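Local coordinates for IL-4-inducing protein (Schistosoma mansoni, PDB 4EL6), which triggers interleukin-4 release from basophils without need of antigen by binding IgE through a beta/gamma-crystallin fold, at residues Tyr7-Tyr12 with Pro53-Phe58; Tyr25-Ser30 with Ser89-Ile94; Trp35-Val40 with Lys85-Ile90; Ser39-Phe44 with Gly73-Asp78. All coordinates share one frame; numbering follows the deposited sequence.

Interaction 1. Residues Tyr7-Tyr12 with Pro53-Phe58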
loop_
_atom_site.group_PDB
_atom_site.type_symbol
_atom_site.label_atom_id
_atom_site.label_comp_id
_atom_site.label_asym_id
_atom_site.label_seq_id
_atom_site.Cartn_x
_atom_site.Cartn_y
_atom_site.Cartn_z
ATOM N N TYR A 7 3.631 -4.127 11.036
ATOM C CA TYR A 7 2.560 -3.261 10.531
ATOM C C TYR A 7 2.783 -2.703 9.110
ATOM O O TYR A 7 1.748 -2.351 8.428
ATOM C CB TYR A 7 2.306 -2.133 11.515
ATOM C CG TYR A 7 3.533 -1.399 11.787
ATOM C CD1 TYR A 7 3.975 -0.410 10.893
ATOM C CD2 TYR A 7 4.342 -1.736 12.867
ATOM C CE1 TYR A 7 5.157 0.273 11.111
ATOM C CE2 TYR A 7 5.554 -1.081 13.087
ATOM C CZ TYR A 7 5.959 -0.068 12.201
ATOM O OH TYR A 7 7.137 0.636 12.407
ATOM N N CYS A 8 4.059 -2.825 8.684
ATOM C CA CYS A 8 4.600 -2.184 7.483
ATOM C C CYS A 8 3.903 -2.661 6.246
ATOM O O CYS A 8 3.192 -3.657 6.262
ATOM C CB CYS A 8 6.106 -2.421 7.320
ATOM S SG CYS A 8 6.663 -3.907 6.471
ATOM N N LEU A 9 4.127 -1.925 5.182
ATOM C CA LEU A 9 3.652 -2.268 3.887
ATOM C C LEU A 9 4.863 -2.915 3.220
ATOM O O LEU A 9 6.030 -2.349 3.278
ATOM C CB LEU A 9 3.253 -0.967 3.141
ATOM C CG LEU A 9 2.787 -1.151 1.700
ATOM C CD1 LEU A 9 1.446 -1.847 1.618
ATOM C CD2 LEU A 9 2.724 0.203 1.003
ATOM N N GLN A 10 4.636 -4.077 2.579
ATOM C CA GLN A 10 5.680 -4.793 1.866
ATOM C C GLN A 10 5.531 -4.721 0.367
ATOM O O GLN A 10 4.449 -5.011 -0.122
ATOM C CB GLN A 10 5.710 -6.273 2.305
ATOM C CG GLN A 10 5.944 -6.506 3.814
ATOM C CD GLN A 10 5.485 -7.892 4.233
ATOM O OE1 GLN A 10 4.517 -8.414 3.699
ATOM N NE2 GLN A 10 6.160 -8.478 5.215
ATOM N N LEU A 11 6.577 -4.263 -0.354
ATOM C CA LEU A 11 6.533 -4.075 -1.758
ATOM C C LEU A 11 7.610 -4.969 -2.377
ATOM O O LEU A 11 8.821 -4.819 -2.076
ATOM C CB LEU A 11 6.799 -2.629 -2.149
ATOM C CG LEU A 11 5.730 -1.761 -1.535
ATOM C CD1 LEU A 11 6.379 -1.083 -0.353
ATOM C CD2 LEU A 11 5.076 -0.843 -2.505
ATOM N N TYR A 12 7.171 -5.916 -3.167
ATOM C CA TYR A 12 8.076 -6.926 -3.754
ATOM C C TYR A 12 8.362 -6.628 -5.178
ATOM O O TYR A 12 7.462 -6.205 -5.904
ATOM C CB TYR A 12 7.413 -8.332 -3.692
ATOM C CG TYR A 12 7.194 -8.806 -2.301
ATOM C CD1 TYR A 12 6.030 -8.474 -1.619
ATOM C CD2 TYR A 12 8.158 -9.573 -1.631
ATOM C CE1 TYR A 12 5.790 -8.922 -0.332
ATOM C CE2 TYR A 12 7.909 -10.006 -0.330
ATOM C CZ TYR A 12 6.731 -9.653 0.310
ATOM O OH TYR A 12 6.469 -10.058 1.588
ATOM N N PRO A 53 -3.655 -2.205 10.829
ATOM C CA PRO A 53 -3.170 -1.285 9.813
ATOM C C PRO A 53 -3.985 -1.377 8.530
ATOM O O PRO A 53 -4.582 -2.420 8.203
ATOM C CB PRO A 53 -1.760 -1.745 9.555
ATOM C CG PRO A 53 -1.727 -3.167 9.985
ATOM C CD PRO A 53 -2.691 -3.266 11.113
ATOM N N TYR A 54 -4.107 -0.232 7.849
ATOM C CA TYR A 54 -4.760 -0.205 6.534
ATOM C C TYR A 54 -3.961 0.763 5.692
ATOM O O TYR A 54 -3.642 1.832 6.179
ATOM C CB TYR A 54 -6.241 0.242 6.603
ATOM C CG TYR A 54 -6.980 -0.053 5.321
ATOM C CD1 TYR A 54 -6.949 0.840 4.248
ATOM C CD2 TYR A 54 -7.724 -1.191 5.171
ATOM C CE1 TYR A 54 -7.555 0.564 3.060
ATOM C CE2 TYR A 54 -8.369 -1.486 3.990
ATOM C CZ TYR A 54 -8.305 -0.574 2.931
ATOM O OH TYR A 54 -8.910 -0.859 1.762
ATOM N N TRP A 55 -3.626 0.393 4.449
ATOM C CA TRP A 55 -2.745 1.219 3.638
ATOM C C TRP A 55 -3.418 1.644 2.351
ATOM O O TRP A 55 -4.074 0.840 1.706
ATOM C CB TRP A 55 -1.477 0.468 3.319
ATOM C CG TRP A 55 -0.573 0.202 4.493
ATOM C CD1 TRP A 55 -0.667 -0.818 5.451
ATOM C CD2 TRP A 55 0.564 0.988 4.860
ATOM N NE1 TRP A 55 0.367 -0.697 6.390
ATOM C CE2 TRP A 55 1.159 0.347 6.044
ATOM C CE3 TRP A 55 1.208 2.115 4.295
ATOM C CZ2 TRP A 55 2.325 0.832 6.589
ATOM C CZ3 TRP A 55 2.397 2.561 4.887
ATOM C CH2 TRP A 55 2.896 1.920 6.023
ATOM N N TYR A 56 -3.296 2.918 1.975
ATOM C CA TYR A 56 -3.718 3.406 0.670
ATOM C C TYR A 56 -2.521 3.748 -0.205
ATOM O O TYR A 56 -1.557 4.445 0.198
ATOM C CB TYR A 56 -4.575 4.653 0.853
ATOM C CG TYR A 56 -5.991 4.359 1.276
ATOM C CD1 TYR A 56 -6.824 3.634 0.437
ATOM C CD2 TYR A 56 -6.474 4.784 2.523
ATOM C CE1 TYR A 56 -8.136 3.372 0.813
ATOM C CE2 TYR A 56 -7.773 4.460 2.885
ATOM C CZ TYR A 56 -8.576 3.834 1.988
ATOM O OH TYR A 56 -9.881 3.547 2.367
ATOM N N LEU A 57 -2.567 3.250 -1.430
ATOM C CA LEU A 57 -1.580 3.562 -2.472
ATOM C C LEU A 57 -2.230 4.414 -3.539
ATOM O O LEU A 57 -3.386 4.159 -3.897
ATOM C CB LEU A 57 -1.109 2.298 -3.182
ATOM C CG LEU A 57 -0.827 1.099 -2.341
ATOM C CD1 LEU A 57 -0.341 -0.106 -3.118
ATOM C CD2 LEU A 57 0.140 1.411 -1.324
ATOM N N PHE A 58 -1.538 5.446 -4.013
ATOM C CA PHE A 58 -2.050 6.410 -4.909
ATOM C C PHE A 58 -1.176 6.560 -6.137
ATOM O O PHE A 58 0.067 6.453 -6.028
ATOM C CB PHE A 58 -2.025 7.796 -4.209
ATOM C CG PHE A 58 -2.917 7.872 -3.023
ATOM C CD1 PHE A 58 -2.440 7.493 -1.769
ATOM C CD2 PHE A 58 -4.242 8.374 -3.127
ATOM C CE1 PHE A 58 -3.238 7.624 -0.654
ATOM C CE2 PHE A 58 -5.049 8.454 -2.011
ATOM C CZ PHE A 58 -4.571 8.037 -0.789
#

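Interaction 2. Residues Tyr25-Ser30 with Ser89-Ile94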
loop_
_atom_site.group_PDB
_atom_site.type_symbol
_atom_site.label_atom_id
_atom_site.label_comp_id
_atom_site.label_asym_id
_atom_site.label_seq_id
_atom_site.Cartn_x
_atom_site.Cartn_y
_atom_site.Cartn_z
ATOM N N TYR A 25 7.159 2.198 6.417
ATOM C CA TYR A 25 6.755 2.269 7.821
ATOM C C TYR A 25 5.807 3.389 8.162
ATOM O O TYR A 25 5.162 3.384 9.232
ATOM C CB TYR A 25 7.997 2.421 8.722
ATOM C CG TYR A 25 9.010 1.294 8.496
ATOM C CD1 TYR A 25 8.817 0.051 9.063
ATOM C CD2 TYR A 25 10.086 1.472 7.698
ATOM C CE1 TYR A 25 9.722 -0.982 8.852
ATOM C CE2 TYR A 25 10.994 0.451 7.463
ATOM C CZ TYR A 25 10.803 -0.762 8.038
ATOM O OH TYR A 25 11.742 -1.759 7.816
ATOM N N LYS A 26 5.670 4.350 7.254
ATOM C CA LYS A 26 4.817 5.471 7.472
ATOM C C LYS A 26 4.460 6.096 6.135
ATOM O O LYS A 26 4.973 5.705 5.059
ATOM C CB LYS A 26 5.488 6.484 8.359
ATOM C CG LYS A 26 6.729 7.117 7.875
ATOM C CD LYS A 26 7.385 7.759 9.119
ATOM C CE LYS A 26 8.854 8.113 8.894
ATOM N NZ LYS A 26 9.414 8.930 10.035
ATOM N N SER A 27 3.517 6.992 6.231
ATOM C CA SER A 27 3.004 7.724 5.058
ATOM C C SER A 27 4.135 8.458 4.401
ATOM O O SER A 27 5.086 8.991 5.059
ATOM C CB SER A 27 1.934 8.710 5.432
ATOM O OG SER A 27 0.864 8.019 6.105
ATOM N N VAL A 28 4.053 8.518 3.090
ATOM C CA VAL A 28 5.033 9.275 2.313
ATOM C C VAL A 28 4.287 9.961 1.182
ATOM O O VAL A 28 3.593 9.299 0.401
ATOM C CB VAL A 28 6.224 8.427 1.807
ATOM C CG1 VAL A 28 5.787 7.105 1.135
ATOM C CG2 VAL A 28 7.153 9.220 0.944
ATOM N N GLY A 29 4.494 11.268 1.057
ATOM C CA GLY A 29 3.759 12.026 0.122
ATOM C C GLY A 29 4.188 12.129 -1.358
ATOM O O GLY A 29 3.394 12.568 -2.238
ATOM N N SER A 30 5.397 11.693 -1.668
ATOM C CA SER A 30 5.851 11.627 -3.040
ATOM C C SER A 30 6.991 10.631 -3.200
ATOM O O SER A 30 7.941 10.633 -2.389
ATOM C CB SER A 30 6.227 12.984 -3.620
ATOM O OG SER A 30 7.222 13.633 -2.819
ATOM N N SER A 89 2.366 7.985 -4.105
ATOM C CA SER A 89 2.305 8.317 -2.651
ATOM C C SER A 89 1.620 7.184 -1.935
ATOM O O SER A 89 0.835 6.382 -2.508
ATOM C CB SER A 89 1.678 9.671 -2.370
ATOM O OG SER A 89 0.313 9.817 -2.823
ATOM N N ILE A 90 1.823 7.122 -0.645
ATOM C CA ILE A 90 1.333 6.026 0.128
ATOM C C ILE A 90 0.874 6.603 1.455
ATOM O O ILE A 90 1.672 7.325 2.109
ATOM C CB ILE A 90 2.459 4.975 0.427
ATOM C CG1 ILE A 90 3.008 4.314 -0.892
ATOM C CG2 ILE A 90 1.936 3.961 1.440
ATOM C CD1 ILE A 90 4.258 3.501 -0.685
ATOM N N LYS A 91 -0.321 6.237 1.908
ATOM C CA LYS A 91 -0.828 6.698 3.222
ATOM C C LYS A 91 -1.070 5.518 4.155
ATOM O O LYS A 91 -1.648 4.547 3.755
ATOM C CB LYS A 91 -2.061 7.531 3.133
ATOM C CG LYS A 91 -2.400 8.210 4.447
ATOM C CD LYS A 91 -3.554 9.186 4.314
ATOM C CE LYS A 91 -3.009 10.547 3.909
ATOM N NZ LYS A 91 -3.948 11.653 4.227
ATOM N N ARG A 92 -0.502 5.606 5.337
ATOM C CA ARG A 92 -0.726 4.633 6.403
ATOM C C ARG A 92 -1.870 5.074 7.301
ATOM O O ARG A 92 -1.914 6.222 7.780
ATOM C CB ARG A 92 0.536 4.446 7.245
ATOM C CG ARG A 92 0.392 3.431 8.401
ATOM C CD ARG A 92 1.667 3.306 9.246
ATOM N NE ARG A 92 1.393 2.519 10.425
ATOM C CZ ARG A 92 2.253 2.341 11.431
ATOM N NH1 ARG A 92 3.486 2.852 11.394
ATOM N NH2 ARG A 92 1.866 1.651 12.506
ATOM N N CYS A 93 -2.849 4.177 7.420
ATOM C CA CYS A 93 -4.021 4.430 8.185
ATOM C C CYS A 93 -4.345 3.316 9.166
ATOM O O CYS A 93 -3.592 2.344 9.343
ATOM C CB CYS A 93 -5.171 4.599 7.213
ATOM S SG CYS A 93 -4.824 5.850 5.919
ATOM N N ILE A 94 -5.516 3.476 9.797
ATOM C CA ILE A 94 -5.977 2.526 10.804
ATOM C C ILE A 94 -7.340 2.076 10.413
ATOM O O ILE A 94 -8.168 2.895 9.954
ATOM C CB ILE A 94 -6.024 3.162 12.200
ATOM C CG1 ILE A 94 -4.610 3.387 12.687
ATOM C CG2 ILE A 94 -6.769 2.253 13.199
ATOM C CD1 ILE A 94 -4.548 4.328 13.875
#

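Interaction 3. Residues Trp35-Val40 with Lys85-Ile90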
loop_
_atom_site.group_PDB
_atom_site.type_symbol
_atom_site.label_atom_id
_atom_site.label_comp_id
_atom_site.label_asym_id
_atom_site.label_seq_id
_atom_site.Cartn_x
_atom_site.Cartn_y
_atom_site.Cartn_z
ATOM N N TRP A 35 7.060 4.081 -7.799
ATOM C CA TRP A 35 7.431 2.681 -7.495
ATOM C C TRP A 35 6.580 1.722 -8.218
ATOM O O TRP A 35 5.374 1.889 -8.208
ATOM C CB TRP A 35 7.340 2.480 -6.017
ATOM C CG TRP A 35 8.444 3.203 -5.299
ATOM C CD1 TRP A 35 9.304 4.194 -5.804
ATOM C CD2 TRP A 35 8.815 3.041 -3.913
ATOM N NE1 TRP A 35 10.159 4.616 -4.805
ATOM C CE2 TRP A 35 9.916 3.951 -3.669
ATOM C CE3 TRP A 35 8.354 2.241 -2.873
ATOM C CZ2 TRP A 35 10.561 4.005 -2.432
ATOM C CZ3 TRP A 35 8.983 2.345 -1.655
ATOM C CH2 TRP A 35 10.059 3.205 -1.446
ATOM N N THR A 36 7.179 0.729 -8.883
ATOM C CA THR A 36 6.425 -0.245 -9.692
ATOM C C THR A 36 6.658 -1.657 -9.209
ATOM O O THR A 36 7.337 -2.467 -9.876
ATOM C CB THR A 36 6.827 -0.105 -11.159
ATOM O OG1 THR A 36 8.269 -0.234 -11.247
ATOM C CG2 THR A 36 6.346 1.236 -11.704
ATOM N N PRO A 37 6.139 -2.018 -8.033
ATOM C CA PRO A 37 6.330 -3.364 -7.512
ATOM C C PRO A 37 5.492 -4.398 -8.303
ATOM O O PRO A 37 4.452 -4.093 -8.950
ATOM C CB PRO A 37 5.805 -3.255 -6.117
ATOM C CG PRO A 37 4.657 -2.247 -6.226
ATOM C CD PRO A 37 5.248 -1.229 -7.159
ATOM N N GLY A 38 5.961 -5.626 -8.247
ATOM C CA GLY A 38 5.230 -6.775 -8.777
ATOM C C GLY A 38 4.102 -7.198 -7.891
ATOM O O GLY A 38 3.148 -7.777 -8.375
ATOM N N SER A 39 4.271 -7.097 -6.580
ATOM C CA SER A 39 3.276 -7.462 -5.615
ATOM C C SER A 39 3.431 -6.653 -4.324
ATOM O O SER A 39 4.466 -6.150 -4.061
ATOM C CB SER A 39 3.271 -8.995 -5.334
ATOM O OG SER A 39 4.550 -9.464 -5.058
ATOM N N VAL A 40 2.366 -6.571 -3.534
ATOM C CA VAL A 40 2.318 -5.750 -2.342
ATOM C C VAL A 40 1.494 -6.494 -1.314
ATOM O O VAL A 40 0.451 -7.041 -1.637
ATOM C CB VAL A 40 1.631 -4.418 -2.647
ATOM C CG1 VAL A 40 1.485 -3.589 -1.427
ATOM C CG2 VAL A 40 2.354 -3.692 -3.779
ATOM N N LYS A 85 0.025 0.787 -12.162
ATOM C CA LYS A 85 1.330 0.154 -11.962
ATOM C C LYS A 85 2.288 0.913 -11.068
ATOM O O LYS A 85 3.141 0.291 -10.386
ATOM C CB LYS A 85 1.989 -0.101 -13.283
ATOM C CG LYS A 85 1.232 -1.045 -14.177
ATOM C CD LYS A 85 1.877 -1.236 -15.502
ATOM C CE LYS A 85 1.232 -2.463 -16.223
ATOM N NZ LYS A 85 1.936 -2.522 -17.537
ATOM N N GLY A 86 2.176 2.240 -11.071
ATOM C CA GLY A 86 3.184 3.058 -10.439
ATOM C C GLY A 86 2.635 3.841 -9.302
ATOM O O GLY A 86 1.613 4.581 -9.411
ATOM N N ILE A 87 3.258 3.658 -8.130
ATOM C CA ILE A 87 2.789 4.282 -6.874
ATOM C C ILE A 87 3.572 5.582 -6.663
ATOM O O ILE A 87 4.840 5.572 -6.642
ATOM C CB ILE A 87 3.053 3.377 -5.700
ATOM C CG1 ILE A 87 2.394 1.998 -5.916
ATOM C CG2 ILE A 87 2.503 4.022 -4.396
ATOM C CD1 ILE A 87 2.989 0.923 -5.037
ATOM N N SER A 88 2.835 6.680 -6.531
ATOM C CA SER A 88 3.404 8.018 -6.320
ATOM C C SER A 88 3.294 8.515 -4.897
ATOM O O SER A 88 4.019 9.438 -4.554
ATOM C CB SER A 88 2.855 9.066 -7.293
ATOM O OG SER A 88 3.368 8.828 -8.575
ATOM N N SER A 89 2.366 7.985 -4.105
ATOM C CA SER A 89 2.305 8.317 -2.651
ATOM C C SER A 89 1.620 7.184 -1.935
ATOM O O SER A 89 0.835 6.382 -2.508
ATOM C CB SER A 89 1.678 9.671 -2.370
ATOM O OG SER A 89 0.313 9.817 -2.823
ATOM N N ILE A 90 1.823 7.122 -0.645
ATOM C CA ILE A 90 1.333 6.026 0.128
ATOM C C ILE A 90 0.874 6.603 1.455
ATOM O O ILE A 90 1.672 7.325 2.109
ATOM C CB ILE A 90 2.459 4.975 0.427
ATOM C CG1 ILE A 90 3.008 4.314 -0.892
ATOM C CG2 ILE A 90 1.936 3.961 1.440
ATOM C CD1 ILE A 90 4.258 3.501 -0.685
HETATM O O HOH W 1 3.800 -2.351 -11.024
#

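Interaction 4. Residues Ser39-Phe44 with Gly73-Asp78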
loop_
_atom_site.group_PDB
_atom_site.type_symbol
_atom_site.label_atom_id
_atom_site.label_comp_id
_atom_site.label_asym_id
_atom_site.label_seq_id
_atom_site.Cartn_x
_atom_site.Cartn_y
_atom_site.Cartn_z
ATOM N N SER A 39 4.271 -7.097 -6.580
ATOM C CA SER A 39 3.276 -7.462 -5.615
ATOM C C SER A 39 3.431 -6.653 -4.324
ATOM O O SER A 39 4.466 -6.150 -4.061
ATOM C CB SER A 39 3.271 -8.995 -5.334
ATOM O OG SER A 39 4.550 -9.464 -5.058
ATOM N N VAL A 40 2.366 -6.571 -3.534
ATOM C CA VAL A 40 2.318 -5.750 -2.342
ATOM C C VAL A 40 1.494 -6.494 -1.314
ATOM O O VAL A 40 0.451 -7.041 -1.637
ATOM C CB VAL A 40 1.631 -4.418 -2.647
ATOM C CG1 VAL A 40 1.485 -3.589 -1.427
ATOM C CG2 VAL A 40 2.354 -3.692 -3.779
ATOM N N CYS A 41 1.950 -6.478 -0.058
ATOM C CA CYS A 41 1.219 -7.096 1.027
ATOM C C CYS A 41 1.241 -6.199 2.268
ATOM O O CYS A 41 2.147 -5.414 2.484
ATOM C CB CYS A 41 1.923 -8.345 1.472
ATOM S SG CYS A 41 2.014 -9.651 0.206
ATOM N N VAL A 42 0.301 -6.483 3.154
ATOM C CA VAL A 42 0.268 -5.985 4.514
ATOM C C VAL A 42 0.162 -7.195 5.438
ATOM O O VAL A 42 -0.701 -8.043 5.239
ATOM C CB VAL A 42 -0.940 -5.080 4.770
ATOM C CG1 VAL A 42 -0.875 -4.563 6.197
ATOM C CG2 VAL A 42 -1.028 -3.952 3.748
ATOM N N PRO A 43 1.054 -7.283 6.396
ATOM C CA PRO A 43 1.027 -8.452 7.306
ATOM C C PRO A 43 -0.277 -8.577 8.095
ATOM O O PRO A 43 -0.991 -7.591 8.362
ATOM C CB PRO A 43 2.234 -8.222 8.219
ATOM C CG PRO A 43 3.106 -7.281 7.524
ATOM C CD PRO A 43 2.246 -6.441 6.601
ATOM N N PHE A 44 -0.574 -9.825 8.495
ATOM C CA PHE A 44 -1.648 -10.096 9.361
ATOM C C PHE A 44 -1.327 -9.570 10.740
ATOM O O PHE A 44 -0.188 -9.534 11.113
ATOM C CB PHE A 44 -1.873 -11.600 9.420
ATOM C CG PHE A 44 -2.818 -12.098 8.370
ATOM C CD1 PHE A 44 -4.182 -11.912 8.528
ATOM C CD2 PHE A 44 -2.349 -12.772 7.228
ATOM C CE1 PHE A 44 -5.065 -12.386 7.562
ATOM C CE2 PHE A 44 -3.228 -13.291 6.273
ATOM C CZ PHE A 44 -4.589 -13.085 6.425
ATOM N N GLY A 73 -3.260 -8.415 6.354
ATOM C CA GLY A 73 -3.275 -9.782 5.823
ATOM C C GLY A 73 -3.561 -9.870 4.321
ATOM O O GLY A 73 -3.549 -10.967 3.792
ATOM N N THR A 74 -3.779 -8.765 3.620
ATOM C CA THR A 74 -4.058 -8.778 2.183
ATOM C C THR A 74 -2.712 -8.700 1.392
ATOM O O THR A 74 -1.815 -7.882 1.751
ATOM C CB THR A 74 -4.970 -7.591 1.797
ATOM O OG1 THR A 74 -6.272 -7.907 2.349
ATOM C CG2 THR A 74 -5.112 -7.401 0.213
ATOM N N CYS A 75 -2.589 -9.529 0.342
ATOM C CA CYS A 75 -1.598 -9.321 -0.723
ATOM C C CYS A 75 -2.276 -9.030 -2.070
ATOM O O CYS A 75 -3.405 -9.580 -2.367
ATOM C CB CYS A 75 -0.730 -10.557 -0.920
ATOM S SG CYS A 75 0.349 -10.887 0.479
ATOM N N ILE A 76 -1.714 -8.096 -2.829
ATOM C CA ILE A 76 -1.997 -8.046 -4.239
ATOM C C ILE A 76 -0.915 -8.816 -4.989
ATOM O O ILE A 76 0.221 -8.395 -5.066
ATOM C CB ILE A 76 -2.143 -6.597 -4.737
ATOM C CG1 ILE A 76 -3.257 -5.914 -3.955
ATOM C CG2 ILE A 76 -2.388 -6.644 -6.245
ATOM C CD1 ILE A 76 -3.306 -4.453 -4.190
ATOM N N ASP A 77 -1.255 -10.033 -5.457
ATOM C CA ASP A 77 -0.231 -10.897 -5.982
ATOM C C ASP A 77 0.371 -10.438 -7.309
ATOM O O ASP A 77 1.491 -10.818 -7.652
ATOM C CB ASP A 77 -0.849 -12.299 -6.191
ATOM C CG ASP A 77 -1.128 -13.039 -4.901
ATOM O OD1 ASP A 77 -0.446 -12.804 -3.857
ATOM O OD2 ASP A 77 -2.013 -13.938 -4.990
ATOM N N ASP A 78 -0.411 -9.727 -8.089
ATOM C CA ASP A 78 0.135 -9.150 -9.350
ATOM C C ASP A 78 -0.297 -7.697 -9.478
ATOM O O ASP A 78 -1.371 -7.332 -10.002
ATOM C CB ASP A 78 -0.229 -9.934 -10.617
ATOM C CG ASP A 78 0.440 -9.372 -11.831
ATOM O OD1 ASP A 78 1.062 -8.259 -11.753
ATOM O OD2 ASP A 78 0.489 -10.119 -12.842
#

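Interaction 1. Residues Tyr7-Tyr12 with Pro53-Phe58
L9 lays its CB over the six-membered ring of W55: CB stands 3.7 Å from the ring centroid and only 8° off the ring normal, a CH-pi contact over the middle of that face. From there the leucine runs on past the stem of the indole, where CD1 comes 4.1 Å from W55 CG. CD2 reaches further, meeting the methyl CD2 of L57 at 3.7 Å. The first torsion explains the route: CG of L9 is anti to the backbone N (chi1 177°), which takes the branch off the indole face and toward L57. This is the interior of a beta sandwich of the beta/gamma-crystallin type. Strand 9-12 belongs to one antiparallel sheet and strand 52-58 to the other, so the two are joined through side chains and not by a shared backbone ladder. Along 53-58, P53, W55 and L57 face inward, while Y54 and Y56 turn away. The indole is also gripped at its rim. W55 NE1 donates to the backbone O of Y7 at 3.0 Å, with 150° at the hydrogen; the oxygen lies close to the ring plane and the donor in the carbonyl plane. That bond satisfies the one polar atom of a buried ring and fixes its rotation about CB-CG. The same Y7 O lies 3.7 Å from CB of P53, so the proline flanks the bond. V24, V42 and I90 also touch the indole.

Interaction 2. Residues Tyr25-Ser30 with Ser89-Ile94
Strand 89-95 forms one edge of the three-stranded sheet of the crystallin sandwich, and the loop 25-30 lies antiparallel along that edge through a single beta bridge. V28 and I90 are its hydrogen-bonded pair: V28 N donates to I90 O at 2.8 Å, and I90 N returns a bond to V28 O at 3.0 Å. At S27, just before the bridge, a side chain takes over the acceptor's work. S27 OG receives the backbone N-H of R92 at 2.9 Å in a fairly straight bond of 164°; with OG anti to the carbonyl carbon (chi1 -57°), the hydroxyl is swung to the strand. Beside the backbone pair, CG1 of V28 rests 4.0 Å from CB of I90. S89 touches the loop with CB, 3.4 Å from G29 O, while its OG bonds to N60 O and Y63 N. R92 extends from CG to NE and also lies against Y7 and W55. Its NH1 donates to Y25 O at 2.8 Å, nearly along the C=O axis, with that oxygen 22° out of the guanidinium plane.

Interaction 3. Residues Trp35-Val40 with Lys85-Ile90
The pyrrolidine ring of P37 takes CD1 of I87 against its CG-CD bond, 3.8 Å from P37 CD, and the two side chains cross at about a right angle. The indole of W35 swings off the other way, against I22 and V24, leaving its CB to approach I87. Backbone does the rest. W35 and I87 form a lone antiparallel hydrogen-bonded bridge: I87 N donates to W35 O at 2.8 Å and W35 N to I87 O at 2.9 Å, the first much straighter (171° against 149° at the hydrogen). W35 O takes a second, weaker donor in the CA of G86, 3.3 Å away. In the crystallin sandwich this bridge joins the chain entering strand 39-41 of one sheet to the chain entering strand 89-95 of the other; G38 with S39 and S88 with S89 each make a classic beta bulge as those strands begin. I87 reaches in between the sheets, touching L11 from one and L57 from the other. Further out, T36 lies beside the carbonyl of K85, CG2 to O 3.6 Å. One water donates to both P37 O and K85 O, each at 2.8 Å, and links the two backbones beyond the proline.

Interaction 4. Residues Ser39-Phe44 with Gly73-Asp78
S39 opens the contact with its CB, 3.1 Å from I76 O, while its OG points elsewhere, to the backbone O of E14 and N of E17. V40 follows as a hydrogen-bonded antiparallel pair with I76. The bond from I76 N to V40 O is short at 2.7 Å, whereas the return from V40 N to I76 O stretches to 3.2 Å. The side chains of this pair look toward the other sheet, where both meet L70. C41 comes next, facing the other side of its strand, and is joined to C75 by a disulfide, SG to SG 2.1 Å. The bridge spans a non-hydrogen-bonded pair whose CA atoms of C41 and C75 lie just 4.0 Å apart. Both SG atoms stand anti to their carbonyl carbons (chi1 -64° and -68°), and the S-S torsion of 109° gives a right-handed link. V42 N then donates to T74 O at 2.9 Å, while the V42 side chain goes inward to P53 and W55. Past it the ladder frays: G73 N is shared weakly between V42 O and P43 O. F44 ends the run by setting its ring over G73, with CA 3.2 Å from the ring centroid, a close CH-pi contact. G73 has positive phi, and the place a side chain would take there is filled by the F44 ring. Strand 75-76 is short and lies at the edge of its four-stranded sheet; the covalent crosslink adds to the backbone bonds that hold it to strand 39-41, consistent with a protein that carries a signal sequence.

In the fold
From the N terminus, interaction 1 closes the first loop by bringing 53-58 back to 7-12, and it crosses all three others, since each of them begins inside that loop and ends beyond it. Interaction 2 makes the longest closure, from 25-30 to 89-94. Within it, interaction 3 starts at 35-40 and returns to the same final strand, sharing S89 and I90. Interaction 4 shares S39 and V40 with interaction 3 and makes the shortest loop, lying wholly within that of interaction 2. Interaction 1 joins the two sheets through the core and interaction 3 at one end; interaction 4 builds the edge of the four-stranded sheet, and interaction 2, about 16 Å from it between centres, borders the three-stranded one.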